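Local coordinates for protein allantoicase (Saccharomyces cerevisiae, PDB 1O59) that hydrolyses allantoate to ureidoglycolate and urea, a step of allantoin degradation that lets yeast draw on purines as a secondary nitrogen source, at residues K273-T278 and R349-G354; R266-I271 and I332-V337. One frame throughout, in Å; residues are numbered along the deposited sequence.

Contact 1: K273-T278 and R349-G354; sequences KIIVDT and RIRVWG
Strands 273-277 and 349-354 run antiparallel, axes 4.7 Å apart and directions at 171°, the hydrogen-bonded pairs Lys273-Trp353, Ile275-Arg351 and Asp277-Arg349 alternating with the non-hydrogen-bonded pairs Ile274-Val352 and Val276-Ile350. They are parts of neighbouring strands 270-277 and 346-354 of an antiparallel sheet, with strand 323-331 on the far side of 270-277. Ile274, Val276, Ile350 and Val352 share one buried, apolar face, where Ile350 CD1 meets Ile274 CG2 at 4.2 Å and also reaches Val276 CG2. The other face is mixed: a lysine and a tryptophan at one end, an aspartate and two arginines toward the other. Lys273 and Trp353 lie side by side; in one of the two conformers of Lys273, NZ stands over the indole face, 4.2 Å from the centroid of the five-membered ring, a cation-pi contact that may be only part-time. Ile275 comes at the same ring obliquely, its CD1 4.1 Å from Trp353 NE1. A bend at chi2 (-56°) turns Arg351 back along its own strand, where Arg349 CG lies 3.6 Å above the Arg351 guanidinium plane. Water 1 donates to Asp277 OD2 at 3.1 Å and weakly accepts from Arg351 NH2. The pair thus lays an apolar layer on one face and, on the other, polar ends whose main partners lie outside both strands: Arg238 in a salt bridge with Asp277, the carbonyls of Gly237 and Leu235 for Arg349 and Arg351.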
ATOM      1  N   LYS A 273      15.073   1.309 -19.403  1.00 67.67           N
ATOM      2  CA  LYS A 273      13.854   1.926 -19.865  1.00 67.95           C
ATOM      3  C   LYS A 273      13.127   2.501 -18.663  1.00 67.43           C
ATOM      4  O   LYS A 273      12.919   1.809 -17.663  1.00 67.39           O
ATOM      5  CB  LYS A 273      12.984   0.842 -20.502  1.00 68.10           C
ATOM      6  CG  LYS A 273      12.142   1.288 -21.657  1.00 69.12           C
ATOM      7  CD  LYS A 273      10.886   0.384 -21.794  1.00 69.61           C
ATOM      8  CE  LYS A 273      11.141  -1.070 -22.259  0.65 70.19           C
ATOM      9  NZ  LYS A 273      10.252  -2.058 -21.529  0.65 67.92           N
ATOM     10  N   ILE A 274      12.757   3.771 -18.756  1.00 67.24           N
ATOM     11  CA  ILE A 274      11.864   4.381 -17.780  1.00 66.91           C
ATOM     12  C   ILE A 274      10.549   4.797 -18.455  1.00 66.91           C
ATOM     13  O   ILE A 274      10.530   5.340 -19.545  1.00 66.18           O
ATOM     14  CB  ILE A 274      12.545   5.536 -17.051  1.00 66.63           C
ATOM     15  CG1 ILE A 274      13.750   4.989 -16.268  1.00 67.06           C
ATOM     16  CG2 ILE A 274      11.554   6.211 -16.121  1.00 67.34           C
ATOM     17  CD1 ILE A 274      14.504   6.007 -15.391  1.00 66.52           C
ATOM     18  N   ILE A 275       9.450   4.478 -17.787  1.00 67.52           N
ATOM     19  CA  ILE A 275       8.108   4.779 -18.281  1.00 67.89           C
ATOM     20  C   ILE A 275       7.356   5.662 -17.281  1.00 67.26           C
ATOM     21  O   ILE A 275       7.219   5.317 -16.122  1.00 67.52           O
ATOM     22  CB  ILE A 275       7.308   3.482 -18.539  1.00 67.73           C
ATOM     23  CG1 ILE A 275       8.105   2.516 -19.424  1.00 67.54           C
ATOM     24  CG2 ILE A 275       5.964   3.829 -19.174  1.00 68.79           C
ATOM     25  CD1 ILE A 275       7.361   1.205 -19.679  1.00 68.04           C
ATOM     26  N   VAL A 276       6.885   6.804 -17.756  1.00 67.01           N
ATOM     27  CA  VAL A 276       6.046   7.692 -16.970  1.00 66.62           C
ATOM     28  C   VAL A 276       4.669   7.741 -17.640  1.00 66.30           C
ATOM     29  O   VAL A 276       4.529   8.133 -18.810  1.00 65.40           O
ATOM     30  CB  VAL A 276       6.692   9.065 -16.862  1.00 66.63           C
ATOM     31  CG1 VAL A 276       5.853  10.006 -16.058  1.00 66.98           C
ATOM     32  CG2 VAL A 276       8.024   8.942 -16.218  1.00 67.55           C
ATOM     33  N   ASP A 277       3.668   7.308 -16.876  1.00 66.23           N
ATOM     34  CA  ASP A 277       2.319   7.094 -17.370  1.00 65.98           C
ATOM     35  C   ASP A 277       1.338   8.081 -16.767  1.00 65.35           C
ATOM     36  O   ASP A 277       1.140   8.111 -15.546  1.00 66.10           O
ATOM     37  CB  ASP A 277       1.899   5.679 -17.004  1.00 66.22           C
ATOM     38  CG  ASP A 277       0.638   5.233 -17.695  1.00 67.54           C
ATOM     39  OD1 ASP A 277      -0.026   6.000 -18.462  1.00 68.51           O
ATOM     40  OD2 ASP A 277       0.274   4.059 -17.548  1.00 71.34           O
ATOM     41  N   THR A 278       0.730   8.890 -17.628  1.00 65.11           N
ATOM     42  CA  THR A 278      -0.286   9.876 -17.219  1.00 64.51           C
ATOM     43  C   THR A 278      -1.717   9.419 -17.521  1.00 64.51           C
ATOM     44  O   THR A 278      -2.603  10.236 -17.670  1.00 63.97           O
ATOM     45  CB  THR A 278      -0.015  11.200 -17.934  1.00 64.51           C
ATOM     46  OG1 THR A 278       0.089  10.983 -19.348  1.00 63.13           O
ATOM     47  CG2 THR A 278       1.357  11.773 -17.513  1.00 64.00           C
ATOM     48  N   ARG A 349       1.620   6.151 -13.072  1.00 63.82           N
ATOM     49  CA  ARG A 349       2.644   5.179 -12.752  1.00 63.04           C
ATOM     50  C   ARG A 349       4.006   5.629 -13.182  1.00 63.24           C
ATOM     51  O   ARG A 349       4.154   6.465 -14.099  1.00 62.49           O
ATOM     52  CB  ARG A 349       2.361   3.851 -13.436  1.00 62.87           C
ATOM     53  CG  ARG A 349       1.015   3.212 -13.090  1.00 62.70           C
ATOM     54  CD  ARG A 349       0.913   2.599 -11.707  1.00 63.05           C
ATOM     55  NE  ARG A 349      -0.378   1.945 -11.580  1.00 62.00           N
ATOM     56  CZ  ARG A 349      -1.447   2.463 -11.029  1.00 59.89           C
ATOM     57  NH1 ARG A 349      -1.441   3.662 -10.500  1.00 63.47           N
ATOM     58  NH2 ARG A 349      -2.565   1.785 -11.045  1.00 61.52           N
ATOM     59  N   ILE A 350       5.005   5.077 -12.488  1.00 63.78           N
ATOM     60  CA  ILE A 350       6.381   5.063 -12.986  1.00 63.86           C
ATOM     61  C   ILE A 350       6.991   3.651 -12.945  1.00 63.17           C
ATOM     62  O   ILE A 350       6.810   2.867 -11.998  1.00 61.56           O
ATOM     63  CB  ILE A 350       7.284   6.131 -12.288  1.00 64.46           C
ATOM     64  CG1 ILE A 350       8.655   6.181 -12.998  1.00 64.85           C
ATOM     65  CG2 ILE A 350       7.467   5.856 -10.786  1.00 65.23           C
ATOM     66  CD1 ILE A 350       9.513   7.344 -12.571  1.00 63.75           C
ATOM     67  N   ARG A 351       7.666   3.328 -14.037  1.00 63.40           N
ATOM     68  CA  ARG A 351       8.227   2.010 -14.240  1.00 63.82           C
ATOM     69  C   ARG A 351       9.659   2.249 -14.535  1.00 63.79           C
ATOM     70  O   ARG A 351       9.963   3.123 -15.330  1.00 64.96           O
ATOM     71  CB  ARG A 351       7.600   1.268 -15.434  1.00 63.92           C
ATOM     72  CG  ARG A 351       6.109   1.343 -15.523  1.00 63.91           C
ATOM     73  CD  ARG A 351       5.426   0.854 -14.290  1.00 64.43           C
ATOM     74  NE  ARG A 351       4.040   0.540 -14.519  1.00 64.43           N
ATOM     75  CZ  ARG A 351       3.197   0.128 -13.588  1.00 66.36           C
ATOM     76  NH1 ARG A 351       3.604  -0.014 -12.327  1.00 67.49           N
ATOM     77  NH2 ARG A 351       1.936  -0.147 -13.929  1.00 67.07           N
ATOM     78  N   VAL A 352      10.522   1.477 -13.897  1.00 63.65           N
ATOM     79  CA  VAL A 352      11.957   1.556 -14.099  1.00 63.85           C
ATOM     80  C   VAL A 352      12.441   0.156 -14.412  1.00 63.86           C
ATOM     81  O   VAL A 352      12.732  -0.646 -13.510  1.00 64.13           O
ATOM     82  CB  VAL A 352      12.667   2.109 -12.848  1.00 63.87           C
ATOM     83  CG1 VAL A 352      14.137   2.245 -13.089  1.00 64.59           C
ATOM     84  CG2 VAL A 352      12.059   3.466 -12.453  1.00 64.15           C
ATOM     85  N   TRP A 353      12.505  -0.138 -15.703  1.00 63.58           N
ATOM     86  CA  TRP A 353      12.952  -1.443 -16.159  1.00 63.62           C
ATOM     87  C   TRP A 353      14.480  -1.551 -16.274  1.00 63.14           C
ATOM     88  O   TRP A 353      15.134  -0.723 -16.889  1.00 62.92           O
ATOM     89  CB  TRP A 353      12.318  -1.772 -17.487  1.00 63.70           C
ATOM     90  CG  TRP A 353      10.864  -2.103 -17.395  1.00 64.09           C
ATOM     91  CD1 TRP A 353       9.827  -1.263 -17.580  1.00 63.92           C
ATOM     92  CD2 TRP A 353      10.297  -3.397 -17.152  1.00 63.98           C
ATOM     93  NE1 TRP A 353       8.638  -1.938 -17.444  1.00 64.99           N
ATOM     94  CE2 TRP A 353       8.904  -3.259 -17.201  1.00 64.17           C
ATOM     95  CE3 TRP A 353      10.829  -4.656 -16.900  1.00 63.74           C
ATOM     96  CZ2 TRP A 353       8.043  -4.320 -16.990  1.00 63.61           C
ATOM     97  CZ3 TRP A 353       9.972  -5.711 -16.686  1.00 64.27           C
ATOM     98  CH2 TRP A 353       8.596  -5.538 -16.743  1.00 63.54           C
ATOM     99  N   GLY A 354      15.015  -2.605 -15.675  1.00 62.65           N
ATOM    100  CA  GLY A 354      16.437  -2.840 -15.608  1.00 62.50           C
ATOM    101  C   GLY A 354      16.701  -4.048 -14.740  1.00 62.05           C
ATOM    102  O   GLY A 354      15.822  -4.868 -14.518  1.00 62.52           O
TER
HETATM  103  O   HOH W   1       1.805   1.401 -17.026  1.00 51.57           O

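Contact 2: R266-I271 and I332-V337; sequences RESSFI and IRVSHV
Glu267 and Arg333 cross at a slant, carboxylate and guanidinium planes 56° apart: OE2 of Glu267 lies beside the aliphatic part of Arg333, 3.6 Å from its CG, while Ser269 CA approaches the guanidinium obliquely. The charged ends stay apart, with Glu267 OE2 5.0 Å from Arg333 NH1, so their attraction is probably modest. Arg333 bends at chi2 (88°), which carries its NE toward Ser269 while its CG rests 3.3 Å from Ser268 O. The other flat group, the imidazole of His336, has Ser335 OG in plane at its edge, hydrogen-bonded to ND1; the same OG also bonds the backbone of Cys294 and Lys296.

Ser268 is the polar centre of the contact. Its OG sits between the backbone N and the carbonyl carbon (chi1 82°), a turn that directs it at segment 332-337, where it accepts from Val334 N at 3.0 Å and donates to Ile332 O; the 2.5 Å modelled between Ser268 OG and Ile332 O is very short, its exact length doubtful. Ser268 N bonds Val334 O at 2.9 Å, completing the grip. With an alanine here, Val334 N would lose its acceptor and Ile332 O its donor, which is likely to slacken the tie between the segments. Further inward, Ile271 CD1 packs against Ile332 CG2 at 3.7 Å and, at about a right angle, against Val334.

Both segments carry the chain from one sheet to the other, and Ser269 and Phe270 form a classic beta bulge facing Tyr355. One buried serine, acting as donor and acceptor at once, pins these two crossings together over an apolar floor, with the charged side chains of Glu267 and Arg333 left on the solvent side.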
ATOM      1  N   ARG A 266      15.654  -3.071  -5.443  1.00 64.45           N
ATOM      2  CA  ARG A 266      17.033  -3.537  -5.489  1.00 65.05           C
ATOM      3  C   ARG A 266      17.883  -2.334  -5.923  1.00 65.14           C
ATOM      4  O   ARG A 266      17.413  -1.471  -6.644  1.00 64.81           O
ATOM      5  CB  ARG A 266      17.141  -4.565  -6.611  1.00 65.26           C
ATOM      6  CG  ARG A 266      17.800  -5.812  -6.290  1.00 66.50           C
ATOM      7  CD  ARG A 266      18.751  -6.329  -7.368  1.00 69.15           C
ATOM      8  NE  ARG A 266      18.277  -6.579  -8.751  1.00 69.73           N
ATOM      9  CZ  ARG A 266      17.505  -7.602  -9.160  1.00 69.38           C
ATOM     10  NH1 ARG A 266      16.933  -8.447  -8.303  1.00 67.46           N
ATOM     11  NH2 ARG A 266      17.265  -7.739 -10.457  1.00 69.34           N
ATOM     12  N   GLU A 267      19.149  -2.299  -5.560  1.00 65.79           N
ATOM     13  CA  GLU A 267      20.094  -1.390  -6.232  1.00 65.59           C
ATOM     14  C   GLU A 267      20.297  -1.858  -7.692  1.00 64.60           C
ATOM     15  O   GLU A 267      20.610  -3.019  -7.949  1.00 63.60           O
ATOM     16  CB  GLU A 267      21.427  -1.352  -5.469  1.00 65.65           C
ATOM     17  CG  GLU A 267      22.542  -0.552  -6.140  1.00 67.23           C
ATOM     18  CD  GLU A 267      23.890  -0.799  -5.502  1.00 67.91           C
ATOM     19  OE1 GLU A 267      23.920  -0.723  -4.253  1.00 72.91           O
ATOM     20  OE2 GLU A 267      24.891  -1.082  -6.231  1.00 69.60           O
ATOM     21  N   SER A 268      20.101  -0.944  -8.640  1.00 64.40           N
ATOM     22  CA  SER A 268      20.304  -1.230 -10.061  1.00 63.84           C
ATOM     23  C   SER A 268      21.779  -1.482 -10.405  1.00 63.72           C
ATOM     24  O   SER A 268      22.688  -1.048  -9.688  1.00 63.44           O
ATOM     25  CB  SER A 268      19.806  -0.063 -10.913  1.00 63.83           C
ATOM     26  OG  SER A 268      20.779   0.973 -10.995  1.00 63.27           O
ATOM     27  N   SER A 269      21.989  -2.220 -11.492  1.00 63.42           N
ATOM     28  CA  SER A 269      23.277  -2.293 -12.186  1.00 63.46           C
ATOM     29  C   SER A 269      23.130  -1.755 -13.612  1.00 63.28           C
ATOM     30  O   SER A 269      24.082  -1.254 -14.199  1.00 63.65           O
ATOM     31  CB  SER A 269      23.749  -3.730 -12.243  1.00 63.39           C
ATOM     32  OG  SER A 269      23.315  -4.434 -11.093  1.00 65.35           O
ATOM     33  N   PHE A 270      21.926  -1.878 -14.158  1.00 63.33           N
ATOM     34  CA  PHE A 270      21.588  -1.375 -15.471  1.00 63.25           C
ATOM     35  C   PHE A 270      20.169  -0.844 -15.459  1.00 63.43           C
ATOM     36  O   PHE A 270      19.294  -1.435 -14.823  1.00 62.97           O
ATOM     37  CB  PHE A 270      21.670  -2.518 -16.461  1.00 62.91           C
ATOM     38  CG  PHE A 270      21.474  -2.107 -17.892  1.00 62.74           C
ATOM     39  CD1 PHE A 270      22.464  -1.384 -18.565  1.00 62.90           C
ATOM     40  CD2 PHE A 270      20.330  -2.491 -18.588  1.00 61.57           C
ATOM     41  CE1 PHE A 270      22.304  -1.031 -19.908  1.00 62.48           C
ATOM     42  CE2 PHE A 270      20.158  -2.149 -19.924  1.00 61.69           C
ATOM     43  CZ  PHE A 270      21.146  -1.418 -20.593  1.00 62.33           C
ATOM     44  N   ILE A 271      19.945   0.267 -16.157  1.00 64.31           N
ATOM     45  CA  ILE A 271      18.574   0.743 -16.441  1.00 65.20           C
ATOM     46  C   ILE A 271      18.301   0.780 -17.929  1.00 65.26           C
ATOM     47  O   ILE A 271      18.935   1.510 -18.671  1.00 65.05           O
ATOM     48  CB  ILE A 271      18.301   2.119 -15.831  1.00 65.45           C
ATOM     49  CG1 ILE A 271      18.279   2.010 -14.308  1.00 65.74           C
ATOM     50  CG2 ILE A 271      16.950   2.642 -16.311  1.00 65.80           C
ATOM     51  CD1 ILE A 271      18.294   3.335 -13.615  1.00 65.73           C
ATOM     52  N   ILE A 332      24.281   1.771 -14.613  1.00 67.69           N
ATOM     53  CA  ILE A 332      24.316   2.685 -13.490  1.00 67.70           C
ATOM     54  C   ILE A 332      23.817   2.013 -12.222  1.00 67.99           C
ATOM     55  O   ILE A 332      22.891   1.192 -12.260  1.00 67.52           O
ATOM     56  CB  ILE A 332      23.489   3.957 -13.796  1.00 67.61           C
ATOM     57  CG1 ILE A 332      23.870   5.078 -12.843  1.00 66.87           C
ATOM     58  CG2 ILE A 332      21.981   3.696 -13.744  1.00 67.79           C
ATOM     59  CD1 ILE A 332      23.551   6.395 -13.418  1.00 67.47           C
ATOM     60  N   ARG A 333      24.450   2.362 -11.106  1.00 68.73           N
ATOM     61  CA  ARG A 333      24.080   1.839  -9.807  1.00 69.62           C
ATOM     62  C   ARG A 333      23.336   2.876  -8.994  1.00 68.81           C
ATOM     63  O   ARG A 333      23.932   3.794  -8.451  1.00 68.57           O
ATOM     64  CB  ARG A 333      25.302   1.349  -9.054  1.00 70.66           C
ATOM     65  CG  ARG A 333      25.845   0.006  -9.560  1.00 74.12           C
ATOM     66  CD  ARG A 333      26.868   0.113 -10.698  1.00 79.04           C
ATOM     67  NE  ARG A 333      27.042  -1.150 -11.425  1.00 79.67           N
ATOM     68  CZ  ARG A 333      27.697  -2.220 -10.963  1.00 82.98           C
ATOM     69  NH1 ARG A 333      28.240  -2.210  -9.748  1.00 84.94           N
ATOM     70  NH2 ARG A 333      27.805  -3.320 -11.718  1.00 83.03           N
ATOM     71  N   VAL A 334      22.015   2.719  -8.922  1.00 68.21           N
ATOM     72  CA  VAL A 334      21.181   3.627  -8.151  1.00 67.50           C
ATOM     73  C   VAL A 334      20.224   2.823  -7.293  1.00 66.64           C
ATOM     74  O   VAL A 334      19.812   1.742  -7.664  1.00 66.67           O
ATOM     75  CB  VAL A 334      20.408   4.640  -9.046  1.00 67.54           C
ATOM     76  CG1 VAL A 334      21.388   5.526  -9.834  1.00 68.03           C
ATOM     77  CG2 VAL A 334      19.468   3.956  -9.980  1.00 67.57           C
ATOM     78  N   SER A 335      19.892   3.385  -6.141  1.00 65.93           N
ATOM     79  CA  SER A 335      19.055   2.756  -5.136  1.00 65.16           C
ATOM     80  C   SER A 335      17.682   3.397  -5.065  1.00 64.63           C
ATOM     81  O   SER A 335      16.727   2.774  -4.605  1.00 63.40           O
ATOM     82  CB  SER A 335      19.728   2.914  -3.770  1.00 65.18           C
ATOM     83  OG  SER A 335      19.983   4.283  -3.509  1.00 64.36           O
ATOM     84  N   HIS A 336      17.629   4.667  -5.458  1.00 64.78           N
ATOM     85  CA  HIS A 336      16.428   5.491  -5.413  1.00 64.73           C
ATOM     86  C   HIS A 336      16.291   6.238  -6.714  1.00 65.09           C
ATOM     87  O   HIS A 336      17.295   6.497  -7.390  1.00 65.52           O
ATOM     88  CB  HIS A 336      16.549   6.509  -4.287  1.00 64.76           C
ATOM     89  CG  HIS A 336      16.608   5.888  -2.932  1.00 63.40           C
ATOM     90  ND1 HIS A 336      17.713   5.222  -2.481  1.00 62.71           N
ATOM     91  CD2 HIS A 336      15.675   5.784  -1.956  1.00 64.18           C
ATOM     92  CE1 HIS A 336      17.473   4.755  -1.267  1.00 64.64           C
ATOM     93  NE2 HIS A 336      16.241   5.080  -0.927  1.00 62.95           N
ATOM     94  N   VAL A 337      15.048   6.555  -7.076  1.00 64.91           N
ATOM     95  CA  VAL A 337      14.766   7.485  -8.159  1.00 64.45           C
ATOM     96  C   VAL A 337      13.876   8.625  -7.654  1.00 64.08           C
ATOM     97  O   VAL A 337      13.116   8.473  -6.715  1.00 63.33           O
ATOM     98  CB  VAL A 337      14.130   6.791  -9.405  1.00 64.88           C
ATOM     99  CG1 VAL A 337      15.056   5.723  -9.952  1.00 64.23           C
ATOM    100  CG2 VAL A 337      12.751   6.195  -9.101  1.00 66.07           C
TER

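Overall arrangement
Contacts 1 and 2 lie in the second allantoicase repeat, their centres 14 Å apart, and share strand 270-277: contact 2 grips its entry, contact 1 pairs the rest with the C-terminal strand 346-354. They meet at Ile271, whose CG2 is 3.9 Å from Trp353 O and 4.3 Å from Val352 CG1, so the apolar layer of contact 1 runs on into the packing under contact 2. Contact 1 is made within one sheet; contact 2 ties together two connections to the other, which holds strands 258-263 and 336-342. Their segments alternate along the chain. Two antiparallel sheets, in a repeat of the galactose-binding-like clan, are consistent with a beta sandwich. No ligand marks an active site near either contact.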